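Local coordinates for protein arginyl-tRNA synthetase, putative (PDB 5JLD) that probably joins L-arginine to its cognate tRNA at the expense of ATP, as a monomeric class I aminoacyl-tRNA synthetase of the malaria parasite, at residues I73-E84 / I93-Y101; Y131-S139 / S154-F165. All blocks are in the same frame, centred on the assembly; numbering follows the deposited sequence. Where two conformers were deposited one is given.

Overall arrangement
From the N terminus the chain first reaches interaction 1, where 73-84 meets 93-101 in the Arginyl tRNA synthetase N terminal domain and closes a hairpin connection of eight residues, the first two still in strand 82-86. Interaction 2, the strand-helix half of a beta-alpha-beta crossover, opens later in the class I catalytic domain: strand 133-137 is covered by 154-165 after fourteen residues, the last five already in helix 149-167. The contacts are in series, neither nested nor crossed. The centres of interactions 1 and 2 lie about 37 Å apart. Interaction 1 pairs two strands of an antiparallel sheet and fastens helix 66-75 to it; interaction 2 packs a helix on a parallel sheet.

Interaction 1 (I73-E84 / I93-Y101); sequences IISNINETIFEE and ITVKLSKDY
Glu83 and Glu84 both face Lys96, a classic beta bulge. Lys96 N gives its proton to Glu84 O at 2.9 Å, while Lys96 O accepts from Glu83 N at 2.7 Å, so that the two glutamates share one residue opposite them. Further on, Ser98 N donates to Ile81 O over 2.7 Å. Ser98, the N-cap residue, lies between the end of strand 93-97 and helix 99-108, and its OG accepts from Tyr101 N.

Two carboxylates approach the extended chain of Lys96. Glu84 OE1 lies 3.8 Å from Lys96 NZ, a long salt bridge, while Glu83 OE2 rests against Lys96 CD. One water links Glu83 OE1 to Leu97 O, and a second spans Glu84 OE2 and Thr94 OG1.

Apolar packing takes over beyond these groups. Val95 lies over one face of the Phe82 ring, its CG1 4.0 Å from the ring centroid and 4° off the normal; Leu97 CD2 reaches the ring edge. Ile81 runs alongside Tyr101, with CG2 3.8 Å from Tyr101 CD1, and the phenol reaches beyond to Glu8. At the far end Ile93 CD1, carried by a CG1 set anti to the carbonyl carbon (chi1 -64°), approaches Ile73 CG2 to 3.7 Å and also touches Ile74 CG1, joining helix 66-75 to the sheet.

The whole is a bulged antiparallel beta hairpin, strands 82-86 and 93-97, at one side of the four-stranded sheet in the N-terminal domain of this arginyl-tRNA synthetase.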
loop_
_atom_site.group_PDB
_atom_site.type_symbol
_atom_site.label_atom_id
_atom_site.label_comp_id
_atom_site.label_asym_id
_atom_site.label_seq_id
_atom_site.Cartn_x
_atom_site.Cartn_y
_atom_site.Cartn_z
ATOM N N ILE A 73 -35.596 -8.622 -10.499
ATOM C CA ILE A 73 -34.164 -8.613 -10.839
ATOM C C ILE A 73 -33.586 -10.038 -10.965
ATOM O O ILE A 73 -32.895 -10.361 -11.922
ATOM C CB ILE A 73 -33.343 -7.837 -9.796
ATOM C CG1 ILE A 73 -33.703 -6.345 -9.840
ATOM C CG2 ILE A 73 -31.840 -8.070 -10.019
ATOM C CD1 ILE A 73 -32.958 -5.510 -8.837
ATOM N N ILE A 74 -33.877 -10.880 -9.985
ATOM C CA ILE A 74 -33.447 -12.274 -10.008
ATOM C C ILE A 74 -33.987 -13.014 -11.242
ATOM O O ILE A 74 -33.244 -13.746 -11.904
ATOM C CB ILE A 74 -33.894 -12.996 -8.716
ATOM C CG1 ILE A 74 -33.063 -12.484 -7.524
ATOM C CG2 ILE A 74 -33.799 -14.524 -8.868
ATOM C CD1 ILE A 74 -33.372 -13.158 -6.202
ATOM N N SER A 75 -35.266 -12.801 -11.556
ATOM C CA SER A 75 -35.897 -13.437 -12.710
ATOM C C SER A 75 -35.196 -13.017 -14.001
ATOM O O SER A 75 -35.233 -13.750 -14.993
ATOM C CB SER A 75 -37.388 -13.089 -12.803
ATOM O OG SER A 75 -37.572 -11.789 -13.364
ATOM N N ASN A 76 -34.559 -11.851 -14.006
ATOM C CA ASN A 76 -33.825 -11.500 -15.225
ATOM C C ASN A 76 -32.317 -11.809 -15.188
ATOM O O ASN A 76 -31.544 -11.326 -16.029
ATOM C CB ASN A 76 -34.072 -10.035 -15.574
ATOM C CG ASN A 76 -35.346 -9.848 -16.402
ATOM O OD1 ASN A 76 -35.625 -10.623 -17.323
ATOM N ND2 ASN A 76 -36.138 -8.845 -16.055
ATOM N N ILE A 77 -31.913 -12.652 -14.238
ATOM C CA ILE A 77 -30.542 -13.164 -14.191
ATOM C C ILE A 77 -30.499 -14.649 -14.574
ATOM O O ILE A 77 -31.250 -15.462 -14.036
ATOM C CB ILE A 77 -29.928 -12.985 -12.792
ATOM C CG1 ILE A 77 -29.648 -11.506 -12.524
ATOM C CG2 ILE A 77 -28.654 -13.824 -12.641
ATOM C CD1 ILE A 77 -29.246 -11.202 -11.092
ATOM N N ASN A 78 -29.626 -14.998 -15.508
ATOM C CA ASN A 78 -29.460 -16.393 -15.924
ATOM C C ASN A 78 -27.974 -16.770 -15.975
ATOM O O ASN A 78 -27.299 -16.525 -16.975
ATOM C CB ASN A 78 -30.122 -16.617 -17.289
ATOM C CG ASN A 78 -30.220 -18.087 -17.665
ATOM O OD1 ASN A 78 -30.335 -18.959 -16.800
ATOM N ND2 ASN A 78 -30.180 -18.368 -18.968
ATOM N N GLU A 79 -27.460 -17.335 -14.884
ATOM C CA GLU A 79 -26.026 -17.607 -14.772
ATOM C C GLU A 79 -25.751 -18.970 -14.152
ATOM O O GLU A 79 -26.131 -19.233 -13.006
ATOM C CB GLU A 79 -25.316 -16.525 -13.932
ATOM C CG GLU A 79 -25.495 -15.098 -14.426
ATOM C CD GLU A 79 -24.812 -14.859 -15.750
ATOM O OE1 GLU A 79 -23.884 -15.623 -16.075
ATOM O OE2 GLU A 79 -25.216 -13.928 -16.479
ATOM N N THR A 80 -25.058 -19.827 -14.892
ATOM C CA THR A 80 -24.739 -21.147 -14.367
ATOM C C THR A 80 -23.656 -21.071 -13.297
ATOM O O THR A 80 -23.484 -22.013 -12.533
ATOM C CB THR A 80 -24.279 -22.121 -15.471
ATOM O OG1 THR A 80 -23.092 -21.621 -16.097
ATOM C CG2 THR A 80 -25.371 -22.301 -16.523
ATOM N N ILE A 81 -22.929 -19.956 -13.226
ATOM C CA ILE A 81 -21.869 -19.838 -12.218
ATOM C C ILE A 81 -22.430 -19.549 -10.831
ATOM O O ILE A 81 -21.724 -19.644 -9.826
ATOM C CB ILE A 81 -20.853 -18.752 -12.588
ATOM C CG1 ILE A 81 -21.493 -17.367 -12.518
ATOM C CG2 ILE A 81 -20.286 -19.021 -13.982
ATOM C CD1 ILE A 81 -20.487 -16.254 -12.599
ATOM N N PHE A 82 -23.704 -19.186 -10.780
ATOM C CA PHE A 82 -24.405 -19.025 -9.517
ATOM C C PHE A 82 -25.016 -20.356 -9.100
ATOM O O PHE A 82 -25.897 -20.876 -9.782
ATOM C CB PHE A 82 -25.500 -17.964 -9.631
ATOM C CG PHE A 82 -24.980 -16.585 -9.843
ATOM C CD1 PHE A 82 -23.707 -16.242 -9.420
ATOM C CD2 PHE A 82 -25.760 -15.629 -10.472
ATOM C CE1 PHE A 82 -23.210 -14.956 -9.618
ATOM C CE2 PHE A 82 -25.279 -14.343 -10.677
ATOM C CZ PHE A 82 -23.995 -14.007 -10.245
ATOM N N GLU A 83 -24.541 -20.912 -7.994
ATOM C CA GLU A 83 -25.141 -22.132 -7.457
ATOM C C GLU A 83 -26.486 -21.802 -6.834
ATOM O O GLU A 83 -27.411 -22.616 -6.828
ATOM C CB GLU A 83 -24.225 -22.779 -6.423
ATOM C CG GLU A 83 -24.908 -23.798 -5.511
ATOM C CD GLU A 83 -24.059 -24.123 -4.302
ATOM O OE1 GLU A 83 -22.995 -24.756 -4.485
ATOM O OE2 GLU A 83 -24.442 -23.730 -3.177
ATOM N N GLU A 84 -26.586 -20.587 -6.317
ATOM C CA GLU A 84 -27.795 -20.130 -5.664
ATOM C C GLU A 84 -27.904 -18.612 -5.766
ATOM O O GLU A 84 -26.901 -17.899 -5.727
ATOM C CB GLU A 84 -27.803 -20.584 -4.204
ATOM C CG GLU A 84 -28.649 -19.746 -3.273
ATOM C CD GLU A 84 -28.537 -20.211 -1.834
ATOM O OE1 GLU A 84 -28.173 -21.388 -1.627
ATOM O OE2 GLU A 84 -28.781 -19.399 -0.913
ATOM N N ILE A 93 -30.151 -9.115 -2.448
ATOM C CA ILE A 93 -30.026 -10.377 -3.165
ATOM C C ILE A 93 -28.667 -11.002 -2.901
ATOM O O ILE A 93 -27.650 -10.342 -3.025
ATOM C CB ILE A 93 -30.201 -10.165 -4.694
ATOM C CG1 ILE A 93 -31.611 -9.657 -5.026
ATOM C CG2 ILE A 93 -29.870 -11.419 -5.465
ATOM C CD1 ILE A 93 -31.719 -9.042 -6.425
ATOM N N THR A 94 -28.639 -12.268 -2.532
ATOM C CA THR A 94 -27.377 -12.952 -2.284
ATOM C C THR A 94 -27.148 -14.041 -3.313
ATOM O O THR A 94 -28.099 -14.656 -3.818
ATOM C CB THR A 94 -27.321 -13.584 -0.870
ATOM O OG1 THR A 94 -28.403 -14.504 -0.717
ATOM C CG2 THR A 94 -27.399 -12.505 0.228
ATOM N N VAL A 95 -25.882 -14.271 -3.628
ATOM C CA VAL A 95 -25.501 -15.329 -4.550
ATOM C C VAL A 95 -24.350 -16.136 -3.977
ATOM O O VAL A 95 -23.530 -15.627 -3.179
ATOM C CB VAL A 95 -25.083 -14.784 -5.935
ATOM C CG1 VAL A 95 -26.247 -14.107 -6.621
ATOM C CG2 VAL A 95 -23.876 -13.824 -5.807
ATOM N N LYS A 96 -24.320 -17.401 -4.389
ATOM C CA LYS A 96 -23.228 -18.319 -4.108
ATOM C C LYS A 96 -22.644 -18.766 -5.427
ATOM O O LYS A 96 -23.382 -19.127 -6.347
ATOM C CB LYS A 96 -23.691 -19.550 -3.323
ATOM C CG LYS A 96 -24.050 -19.311 -1.872
ATOM C CD LYS A 96 -24.379 -20.639 -1.180
ATOM C CE LYS A 96 -24.857 -20.428 0.247
ATOM N NZ LYS A 96 -25.370 -21.682 0.867
ATOM N N LEU A 97 -21.318 -18.750 -5.521
ATOM C CA LEU A 97 -20.657 -19.269 -6.699
ATOM C C LEU A 97 -20.738 -20.787 -6.686
ATOM O O LEU A 97 -20.601 -21.409 -5.638
ATOM C CB LEU A 97 -19.203 -18.801 -6.742
ATOM C CG LEU A 97 -19.092 -17.283 -6.703
ATOM C CD1 LEU A 97 -17.656 -16.878 -6.511
ATOM C CD2 LEU A 97 -19.643 -16.733 -8.010
ATOM N N SER A 98 -20.955 -21.379 -7.852
ATOM C CA SER A 98 -20.971 -22.834 -7.968
ATOM C C SER A 98 -19.596 -23.453 -7.716
ATOM O O SER A 98 -18.551 -22.812 -7.870
ATOM C CB SER A 98 -21.456 -23.251 -9.353
ATOM O OG SER A 98 -20.467 -22.917 -10.319
ATOM N N LYS A 99 -19.631 -24.713 -7.313
ATOM C CA LYS A 99 -18.462 -25.553 -7.129
ATOM C C LYS A 99 -17.632 -25.621 -8.425
ATOM O O LYS A 99 -16.392 -25.562 -8.409
ATOM C CB LYS A 99 -18.944 -26.950 -6.675
ATOM C CG LYS A 99 -17.969 -28.101 -6.816
ATOM C CD LYS A 99 -18.662 -29.427 -6.463
ATOM C CE LYS A 99 -17.678 -30.587 -6.472
ATOM N NZ LYS A 99 -17.090 -30.822 -7.822
ATOM N N ASP A 100 -18.319 -25.709 -9.561
ATOM C CA ASP A 100 -17.616 -25.844 -10.830
ATOM C C ASP A 100 -16.953 -24.538 -11.257
ATOM O O ASP A 100 -15.817 -24.552 -11.742
ATOM C CB ASP A 100 -18.548 -26.335 -11.935
ATOM C CG ASP A 100 -17.802 -26.598 -13.235
ATOM O OD1 ASP A 100 -17.080 -27.618 -13.315
ATOM O OD2 ASP A 100 -17.924 -25.777 -14.168
ATOM N N TYR A 101 -17.634 -23.410 -11.069
ATOM C CA TYR A 101 -16.991 -22.137 -11.365
ATOM C C TYR A 101 -15.706 -21.964 -10.550
ATOM O O TYR A 101 -14.673 -21.535 -11.079
ATOM C CB TYR A 101 -17.905 -20.935 -11.099
ATOM C CG TYR A 101 -17.135 -19.627 -11.316
ATOM C CD1 TYR A 101 -16.801 -19.196 -12.595
ATOM C CD2 TYR A 101 -16.706 -18.857 -10.233
ATOM C CE1 TYR A 101 -16.065 -18.001 -12.792
ATOM C CE2 TYR A 101 -16.000 -17.684 -10.415
ATOM C CZ TYR A 101 -15.672 -17.259 -11.689
ATOM O OH TYR A 101 -14.954 -16.084 -11.826
HETATM O O HOH W 1 -21.155 -23.335 -3.553
HETATM O O HOH W 2 -26.965 -16.902 -1.453
#

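Interaction 2 (Y131-S139 / S154-F165); sequences YGNVLVDFS and STIIGDSICRVF
Ser139 and Ser154 meet just beyond the end of strand 133-137, where Ser139 N donates to Ser154 OG at 2.9 Å, the hydroxyl brought there by a chi1 of 177° that sets OG opposite the backbone N of Ser154. Beside it, Ser139 OG and Thr155 OG1 lie 2.7 Å apart; each has a further partner, Tyr263 OH for the serine and His151 O for the threonine, so these buried hydroxyls belong to a larger network.

Aromatic contacts come next. The Phe138 ring lies against the helix backbone, one face over Gly158 C and CD2 only 3.4 Å from Gly158 CA; the absence of a side chain at Gly158 permits this close approach. The carbonyl oxygens of Ser154 and Thr155 sit at the ring edge. Cys162 SG approaches the same ring obliquely, 4.6 Å from its centroid, a sulfur-aromatic contact. Further along, Val134 straddles one face of Phe165, with CG1 4.0 Å from the ring centroid and 10° off the normal, and CG2 against CE1 and CD1. Tyr131 CD1 meets Phe165 CE1, the two side chains crossing at about a right angle.

Apolar packing occupies the middle: Val136 CB presses on Cys162 SG at 3.5 Å, and Val136 CG2 touches Ile161 CG2.

Strand and helix axes run nearly antiparallel, at 168° and 8.8 Å apart, as in the first crossover of a Rossmann-like class I catalytic domain. The N-terminal turn of helix 149-167 carries the end of the HIGH-type signature, including His151, which in class I synthetases generally serves ATP binding. This helix leads on to strand 171-176, completing a beta-alpha-beta unit. Strand 133-137 lies between 171-176 and 343-349 in the parallel sheet, and helix 436-453 packs against Ile156, Ile157 and Ser160.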
loop_
_atom_site.group_PDB
_atom_site.type_symbol
_atom_site.label_atom_id
_atom_site.label_comp_id
_atom_site.label_asym_id
_atom_site.label_seq_id
_atom_site.Cartn_x
_atom_site.Cartn_y
_atom_site.Cartn_z
ATOM N N TYR A 131 -2.970 3.926 -15.834
ATOM C CA TYR A 131 -1.937 3.740 -14.815
ATOM C C TYR A 131 -0.582 3.532 -15.479
ATOM O O TYR A 131 0.251 2.797 -14.965
ATOM C CB TYR A 131 -2.257 2.554 -13.896
ATOM C CG TYR A 131 -3.380 2.831 -12.910
ATOM C CD1 TYR A 131 -3.137 3.535 -11.738
ATOM C CD2 TYR A 131 -4.684 2.383 -13.152
ATOM C CE1 TYR A 131 -4.150 3.792 -10.832
ATOM C CE2 TYR A 131 -5.718 2.643 -12.245
ATOM C CZ TYR A 131 -5.437 3.334 -11.081
ATOM O OH TYR A 131 -6.434 3.621 -10.169
ATOM N N GLY A 132 -0.377 4.182 -16.623
ATOM C CA GLY A 132 0.865 4.069 -17.366
ATOM C C GLY A 132 2.066 4.327 -16.480
ATOM O O GLY A 132 2.958 3.489 -16.368
ATOM N N ASN A 133 2.087 5.485 -15.835
ATOM C CA ASN A 133 3.197 5.811 -14.953
ATOM C C ASN A 133 2.675 6.183 -13.585
ATOM O O ASN A 133 1.902 7.127 -13.448
ATOM C CB ASN A 133 4.042 6.966 -15.504
ATOM C CG ASN A 133 4.617 6.688 -16.876
ATOM O OD1 ASN A 133 5.378 5.737 -17.072
ATOM N ND2 ASN A 133 4.303 7.565 -17.827
ATOM N N VAL A 134 3.126 5.463 -12.569
ATOM C CA VAL A 134 2.718 5.762 -11.204
ATOM C C VAL A 134 3.917 6.209 -10.384
ATOM O O VAL A 134 4.991 5.600 -10.458
ATOM C CB VAL A 134 2.067 4.513 -10.522
ATOM C CG1 VAL A 134 1.836 4.772 -9.036
ATOM C CG2 VAL A 134 0.751 4.118 -11.228
ATOM N N LEU A 135 3.738 7.260 -9.597
ATOM C CA LEU A 135 4.787 7.706 -8.696
ATOM C C LEU A 135 4.287 7.669 -7.263
ATOM O O LEU A 135 3.223 8.194 -6.974
ATOM C CB LEU A 135 5.259 9.124 -9.060
ATOM C CG LEU A 135 6.435 9.678 -8.250
ATOM C CD1 LEU A 135 7.297 10.628 -9.111
ATOM C CD2 LEU A 135 5.963 10.390 -6.979
ATOM N N VAL A 136 5.092 7.094 -6.371
ATOM C CA VAL A 136 4.775 7.056 -4.949
ATOM C C VAL A 136 5.826 7.857 -4.170
ATOM O O VAL A 136 7.028 7.567 -4.206
ATOM C CB VAL A 136 4.690 5.597 -4.418
ATOM C CG1 VAL A 136 4.291 5.574 -2.928
ATOM C CG2 VAL A 136 3.700 4.764 -5.261
ATOM N N ASP A 137 5.348 8.882 -3.477
ATOM C CA ASP A 137 6.174 9.796 -2.689
ATOM C C ASP A 137 6.072 9.393 -1.228
ATOM O O ASP A 137 5.018 9.556 -0.626
ATOM C CB ASP A 137 5.692 11.235 -2.912
ATOM C CG ASP A 137 6.545 12.279 -2.214
ATOM O OD1 ASP A 137 7.042 12.055 -1.087
ATOM O OD2 ASP A 137 6.717 13.363 -2.813
ATOM N N PHE A 138 7.151 8.855 -0.665
ATOM C CA PHE A 138 7.097 8.353 0.696
ATOM C C PHE A 138 8.431 8.409 1.428
ATOM O O PHE A 138 9.472 8.732 0.836
ATOM C CB PHE A 138 6.524 6.907 0.722
ATOM C CG PHE A 138 7.377 5.862 0.025
ATOM C CD1 PHE A 138 7.640 5.933 -1.345
ATOM C CD2 PHE A 138 7.856 4.758 0.734
ATOM C CE1 PHE A 138 8.401 4.938 -1.990
ATOM C CE2 PHE A 138 8.613 3.757 0.103
ATOM C CZ PHE A 138 8.889 3.849 -1.261
ATOM N N SER A 139 8.341 8.113 2.729
ATOM C CA SER A 139 9.418 8.161 3.719
ATOM C C SER A 139 9.742 9.598 4.131
ATOM O O SER A 139 9.417 10.014 5.236
ATOM C CB SER A 139 10.677 7.454 3.216
ATOM O OG SER A 139 11.539 7.184 4.290
ATOM N N SER A 154 5.637 5.746 7.154
ATOM C CA SER A 154 5.512 6.204 5.775
ATOM C C SER A 154 6.300 5.297 4.835
ATOM O O SER A 154 5.876 5.009 3.705
ATOM C CB SER A 154 6.001 7.654 5.641
ATOM O OG SER A 154 5.948 8.063 4.289
ATOM N N THR A 155 7.451 4.852 5.322
ATOM C CA THR A 155 8.367 4.026 4.550
ATOM C C THR A 155 7.715 2.675 4.261
ATOM O O THR A 155 7.683 2.221 3.105
ATOM C CB THR A 155 9.709 3.852 5.304
ATOM O OG1 THR A 155 10.279 5.142 5.546
ATOM C CG2 THR A 155 10.710 3.010 4.519
ATOM N N ILE A 156 7.145 2.075 5.310
ATOM C CA ILE A 156 6.474 0.765 5.244
ATOM C C ILE A 156 5.222 0.754 4.353
ATOM O O ILE A 156 5.059 -0.105 3.435
ATOM C CB ILE A 156 6.105 0.308 6.668
ATOM C CG1 ILE A 156 7.393 0.096 7.472
ATOM C CG2 ILE A 156 5.264 -0.959 6.635
ATOM C CD1 ILE A 156 7.198 -0.093 8.964
ATOM N N ILE A 157 4.340 1.716 4.610
ATOM C CA ILE A 157 3.142 1.876 3.781
ATOM C C ILE A 157 3.502 2.107 2.303
ATOM O O ILE A 157 3.016 1.395 1.392
ATOM C CB ILE A 157 2.287 3.049 4.293
ATOM C CG1 ILE A 157 1.735 2.737 5.699
ATOM C CG2 ILE A 157 1.196 3.378 3.296
ATOM C CD1 ILE A 157 0.860 3.841 6.268
ATOM N N GLY A 158 4.377 3.093 2.068
ATOM C CA GLY A 158 4.757 3.438 0.704
ATOM C C GLY A 158 5.373 2.256 -0.032
ATOM O O GLY A 158 5.040 1.982 -1.191
ATOM N N ASP A 159 6.250 1.525 0.649
ATOM C CA ASP A 159 6.865 0.398 -0.005
ATOM C C ASP A 159 5.810 -0.661 -0.356
ATOM O O ASP A 159 5.855 -1.235 -1.457
ATOM C CB ASP A 159 7.974 -0.220 0.844
ATOM C CG ASP A 159 8.599 -1.415 0.157
ATOM O OD1 ASP A 159 9.316 -1.200 -0.855
ATOM O OD2 ASP A 159 8.323 -2.570 0.586
ATOM N N SER A 160 4.869 -0.920 0.556
ATOM C CA SER A 160 3.792 -1.872 0.215
ATOM C C SER A 160 3.013 -1.448 -1.034
ATOM O O SER A 160 2.801 -2.252 -1.955
ATOM C CB SER A 160 2.819 -2.062 1.395
ATOM O OG SER A 160 2.062 -3.239 1.173
ATOM N N ILE A 161 2.621 -0.178 -1.086
ATOM C CA ILE A 161 1.924 0.333 -2.272
ATOM C C ILE A 161 2.733 0.140 -3.574
ATOM O O ILE A 161 2.198 -0.313 -4.626
ATOM C CB ILE A 161 1.573 1.824 -2.065
ATOM C CG1 ILE A 161 0.507 1.921 -0.959
ATOM C CG2 ILE A 161 1.105 2.485 -3.389
ATOM C CD1 ILE A 161 0.241 3.324 -0.404
ATOM N N CYS A 162 4.033 0.446 -3.497
ATOM C CA CYS A 162 4.892 0.246 -4.662
ATOM C C CYS A 162 4.908 -1.217 -5.088
ATOM O O CYS A 162 4.828 -1.523 -6.268
ATOM C CB CYS A 162 6.322 0.708 -4.381
ATOM S SG CYS A 162 6.433 2.522 -4.186
ATOM N N ARG A 163 5.062 -2.105 -4.114
ATOM C CA ARG A 163 5.137 -3.518 -4.402
ATOM C C ARG A 163 3.815 -3.963 -5.055
ATOM O O ARG A 163 3.816 -4.827 -5.929
ATOM C CB ARG A 163 5.414 -4.323 -3.128
ATOM C CG ARG A 163 6.789 -4.150 -2.514
ATOM C CD ARG A 163 7.111 -5.307 -1.540
ATOM N NE ARG A 163 8.329 -5.072 -0.767
ATOM C CZ ARG A 163 9.105 -6.028 -0.252
ATOM N NH1 ARG A 163 8.793 -7.305 -0.412
ATOM N NH2 ARG A 163 10.200 -5.700 0.442
ATOM N N VAL A 164 2.705 -3.347 -4.649
ATOM C CA VAL A 164 1.411 -3.663 -5.250
ATOM C C VAL A 164 1.435 -3.295 -6.723
ATOM O O VAL A 164 1.115 -4.125 -7.567
ATOM C CB VAL A 164 0.240 -2.944 -4.545
ATOM C CG1 VAL A 164 -1.003 -2.959 -5.416
ATOM C CG2 VAL A 164 -0.057 -3.598 -3.195
ATOM N N PHE A 165 1.856 -2.071 -7.041
ATOM C CA PHE A 165 1.902 -1.687 -8.461
ATOM C C PHE A 165 2.908 -2.496 -9.296
ATOM O O PHE A 165 2.643 -2.810 -10.471
ATOM C CB PHE A 165 2.186 -0.193 -8.594
ATOM C CG PHE A 165 0.987 0.655 -8.299
ATOM C CD1 PHE A 165 -0.057 0.737 -9.203
ATOM C CD2 PHE A 165 0.884 1.330 -7.102
ATOM C CE1 PHE A 165 -1.155 1.500 -8.935
ATOM C CE2 PHE A 165 -0.220 2.098 -6.826
ATOM C CZ PHE A 165 -1.236 2.194 -7.744
#